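Long-range contact in endo-beta-1,4-glucanase (cellulase B) (Bacillus halodurans, PDB 4V2X), which is a tri-modular endo-beta-1,4-glucanase that hydrolyses beta-glucans and xyloglucan with the help of a family 46 carbohydrate-binding module: residues L506-A511 against T561-S566. Numbering follows the deposited sequence.
With GOL (glycerol), chain F.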
ATOM      1  N   LEU A 506      -6.565  33.532  35.836  1.00 17.20           N
ATOM      2  CA  LEU A 506      -5.778  33.833  34.644  1.00 16.93           C
ATOM      3  C   LEU A 506      -6.197  32.933  33.496  1.00 15.97           C
ATOM      4  O   LEU A 506      -6.287  31.724  33.663  1.00 17.50           O
ATOM      5  CB  LEU A 506      -4.288  33.647  34.931  1.00 16.59           C
ATOM      6  CG  LEU A 506      -3.319  33.918  33.771  1.00 17.26           C
ATOM      7  CD1 LEU A 506      -3.294  35.390  33.399  1.00 16.87           C
ATOM      8  CD2 LEU A 506      -1.925  33.438  34.137  1.00 17.89           C
ATOM      9  N   ALA A 507      -6.417  33.524  32.321  1.00 15.92           N
ATOM     10  CA  ALA A 507      -6.772  32.769  31.119  1.00 15.76           C
ATOM     11  C   ALA A 507      -5.545  32.435  30.266  1.00 15.57           C
ATOM     12  O   ALA A 507      -5.325  31.278  29.901  1.00 17.21           O
ATOM     13  CB  ALA A 507      -7.787  33.547  30.297  1.00 15.70           C
ATOM     14  N   THR A 508      -4.754  33.449  29.951  1.00 16.19           N
ATOM     15  CA  THR A 508      -3.551  33.240  29.142  1.00 15.86           C
ATOM     16  C   THR A 508      -2.611  34.452  29.247  1.00 14.97           C
ATOM     17  O   THR A 508      -2.926  35.455  29.904  1.00 14.16           O
ATOM     18  CB  THR A 508      -3.923  32.884  27.674  1.00 17.32           C
ATOM     19  OG1 THR A 508      -2.744  32.558  26.904  1.00 17.10           O
ATOM     20  CG2 THR A 508      -4.712  34.012  27.025  1.00 17.63           C
ATOM     21  N   MET A 509      -1.438  34.318  28.644  1.00 12.88           N
ATOM     22  CA  MET A 509      -0.403  35.336  28.717  1.00 13.02           C
ATOM     23  C   MET A 509       0.244  35.470  27.349  1.00 12.80           C
ATOM     24  O   MET A 509       0.640  34.471  26.754  1.00 13.21           O
ATOM     25  CB  MET A 509       0.664  34.952  29.742  1.00 12.98           C
ATOM     26  CG  MET A 509       1.728  36.025  29.945  1.00 13.40           C
ATOM     27  SD  MET A 509       3.241  35.437  30.729  1.00 13.18           S
ATOM     28  CE  MET A 509       4.007  34.530  29.386  1.00 13.56           C
ATOM     29  N   GLU A 510       0.340  36.706  26.868  1.00 12.76           N
ATOM     30  CA  GLU A 510       1.101  37.013  25.666  1.00 12.79           C
ATOM     31  C   GLU A 510       2.501  37.480  26.023  1.00 11.92           C
ATOM     32  O   GLU A 510       2.710  38.079  27.077  1.00 12.60           O
ATOM     33  CB  GLU A 510       0.424  38.121  24.858  1.00 13.19           C
ATOM     34  CG  GLU A 510      -0.928  37.759  24.289  1.00 14.29           C
ATOM     35  CD  GLU A 510      -1.494  38.892  23.479  1.00 15.38           C
ATOM     36  OE1 GLU A 510      -1.127  39.005  22.294  1.00 14.81           O
ATOM     37  OE2 GLU A 510      -2.288  39.671  24.049  1.00 17.15           O
ATOM     38  N   ALA A 511       3.445  37.215  25.130  1.00 11.47           N
ATOM     39  CA  ALA A 511       4.819  37.700  25.266  1.00 11.91           C
ATOM     40  C   ALA A 511       5.321  38.144  23.897  1.00 12.47           C
ATOM     41  O   ALA A 511       5.359  37.345  22.954  1.00 12.74           O
ATOM     42  CB  ALA A 511       5.718  36.612  25.849  1.00 11.73           C
ATOM     43  N   THR A 561       1.411  40.388  28.464  1.00 13.70           N
ATOM     44  CA  THR A 561       0.030  40.804  28.654  1.00 15.22           C
ATOM     45  C   THR A 561      -0.731  39.633  29.258  1.00 14.85           C
ATOM     46  O   THR A 561      -0.845  38.570  28.649  1.00 14.34           O
ATOM     47  CB  THR A 561      -0.624  41.245  27.337  1.00 15.35           C
ATOM     48  OG1 THR A 561       0.178  42.260  26.716  1.00 16.27           O
ATOM     49  CG2 THR A 561      -2.039  41.777  27.585  1.00 15.91           C
ATOM     50  N   PHE A 562      -1.221  39.835  30.474  1.00 14.99           N
ATOM     51  CA  PHE A 562      -1.973  38.825  31.182  1.00 15.32           C
ATOM     52  C   PHE A 562      -3.448  39.101  30.995  1.00 16.20           C
ATOM     53  O   PHE A 562      -3.917  40.198  31.285  1.00 16.13           O
ATOM     54  CB  PHE A 562      -1.600  38.830  32.660  1.00 15.65           C
ATOM     55  CG  PHE A 562      -0.178  38.437  32.912  1.00 14.88           C
ATOM     56  CD1 PHE A 562       0.829  39.383  32.890  1.00 15.13           C
ATOM     57  CD2 PHE A 562       0.152  37.110  33.153  1.00 15.54           C
ATOM     58  CE1 PHE A 562       2.147  39.014  33.110  1.00 15.48           C
ATOM     59  CE2 PHE A 562       1.460  36.735  33.378  1.00 14.86           C
ATOM     60  CZ  PHE A 562       2.462  37.689  33.358  1.00 15.18           C
ATOM     61  N   HIS A 563      -4.148  38.092  30.484  1.00 16.77           N
ATOM     62  CA  HIS A 563      -5.578  38.148  30.214  1.00 17.93           C
ATOM     63  C   HIS A 563      -6.308  37.339  31.266  1.00 16.22           C
ATOM     64  O   HIS A 563      -6.032  36.158  31.437  1.00 15.79           O
ATOM     65  CB  HIS A 563      -5.855  37.550  28.836  1.00 19.49           C
ATOM     66  CG  HIS A 563      -5.184  38.278  27.713  1.00 22.16           C
ATOM     67  ND1 HIS A 563      -5.807  39.276  26.997  1.00 25.81           N
ATOM     68  CD2 HIS A 563      -3.942  38.159  27.186  1.00 22.64           C
ATOM     69  CE1 HIS A 563      -4.981  39.739  26.076  1.00 25.85           C
ATOM     70  NE2 HIS A 563      -3.845  39.074  26.165  1.00 23.01           N
ATOM     71  N   PHE A 564      -7.243  37.977  31.965  1.00 16.77           N
ATOM     72  CA  PHE A 564      -8.025  37.314  33.009  1.00 16.11           C
ATOM     73  C   PHE A 564      -9.463  37.104  32.555  1.00 16.30           C
ATOM     74  O   PHE A 564      -9.972  37.835  31.709  1.00 16.37           O
ATOM     75  CB  PHE A 564      -7.978  38.124  34.308  1.00 16.32           C
ATOM     76  CG  PHE A 564      -6.592  38.282  34.858  1.00 16.34           C
ATOM     77  CD1 PHE A 564      -5.762  39.299  34.403  1.00 15.92           C
ATOM     78  CD2 PHE A 564      -6.103  37.391  35.805  1.00 15.97           C
ATOM     79  CE1 PHE A 564      -4.473  39.438  34.896  1.00 16.29           C
ATOM     80  CE2 PHE A 564      -4.819  37.523  36.298  1.00 15.71           C
ATOM     81  CZ  PHE A 564      -4.004  38.548  35.845  1.00 15.73           C
ATOM     82  N   TRP A 565     -10.110  36.097  33.128  1.00 15.79           N
ATOM     83  CA  TRP A 565     -11.462  35.714  32.718  1.00 15.72           C
ATOM     84  C   TRP A 565     -12.530  36.775  33.003  1.00 16.18           C
ATOM     85  O   TRP A 565     -13.608  36.748  32.407  1.00 16.65           O
ATOM     86  CB  TRP A 565     -11.841  34.376  33.352  1.00 16.26           C
ATOM     87  CG  TRP A 565     -11.175  33.238  32.652  1.00 15.90           C
ATOM     88  CD1 TRP A 565     -10.159  32.471  33.118  1.00 15.95           C
ATOM     89  CD2 TRP A 565     -11.456  32.779  31.330  1.00 15.81           C
ATOM     90  NE1 TRP A 565      -9.794  31.544  32.173  1.00 15.31           N
ATOM     91  CE2 TRP A 565     -10.573  31.718  31.061  1.00 15.71           C
ATOM     92  CE3 TRP A 565     -12.369  33.164  30.341  1.00 16.34           C
ATOM     93  CZ2 TRP A 565     -10.588  31.021  29.850  1.00 15.43           C
ATOM     94  CZ3 TRP A 565     -12.382  32.473  29.138  1.00 16.52           C
ATOM     95  CH2 TRP A 565     -11.493  31.414  28.904  1.00 16.31           C
ATOM     96  N   SER A 566     -12.230  37.685  33.921  1.00 16.34           N
ATOM     97  CA  SER A 566     -13.092  38.825  34.212  1.00 17.42           C
ATOM     98  C   SER A 566     -13.095  39.862  33.098  1.00 18.69           C
ATOM     99  O   SER A 566     -13.926  40.763  33.107  1.00 20.36           O
ATOM    100  CB  SER A 566     -12.611  39.511  35.486  1.00 17.15           C
ATOM    101  OG  SER A 566     -11.281  39.965  35.318  1.00 16.42           O
TER
HETATM  102  C1  GOL F1569      -7.546  27.464  33.609  1.00 36.52           C
HETATM  103  O1  GOL F1569      -7.629  27.718  35.015  1.00 44.12           O
HETATM  104  C2  GOL F1569      -7.384  28.786  32.888  1.00 36.32           C
HETATM  105  O2  GOL F1569      -8.597  29.529  32.998  1.00 36.18           O
HETATM  106  C3  GOL F1569      -7.016  28.524  31.437  1.00 33.70           C
HETATM  107  O3  GOL F1569      -7.747  29.361  30.534  1.00 30.67           O
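H563 and E510 meet on one face of an antiparallel strand pair: NE2 of H563 donates to OE2 of E510 at 2.7 Å. OE2 lies close to the H563 ring plane, while NE2 reaches it from the anti side, 20° out of the carboxylate plane. The two planes are turned 33° apart, and the bond probably favours an ionised E510. On the other face, M509 lies alongside F562, its CG over the ring 3.8 Å from the centroid and its SD oblique to it, a Met-aromatic contact. With CG of M509 anti to the backbone N (chi1 -176°) and SD continuing nearly extended beyond it, SD comes 3.4 Å from CE2 of F562. L506 CD1 wedges between two phenylalanines, at the edge of the F562 ring but over the face of F564, 4.1 Å from that centroid. Between the strands, E510 and T561 exchange two backbone hydrogen bonds, and N of H563 donates almost straight to O of T508 (3.0 Å). A classic beta bulge follows: O of H563 accepts from N of A507 at 2.8 Å and, weakly, from N of T508. The bulge turns A507 toward W565, and CB of A507 sits over the face of its five-membered ring, 3.6 Å from the centroid, a CH-pi contact. A glycerol, probably from crystallisation, hydrogen-bonds O of A507 through O3; its very short approach to W565 NE1 is doubtful. S526 OG holds E510 OE1, F527 meets the H563 ring, and Y538 OH bonds L506 N. Strand 506-513 is outermost in its sheet, strand 556-564 runs between it and strand 569-577, and L506, M509 and F562 pack on strands 534-537 and 542-545.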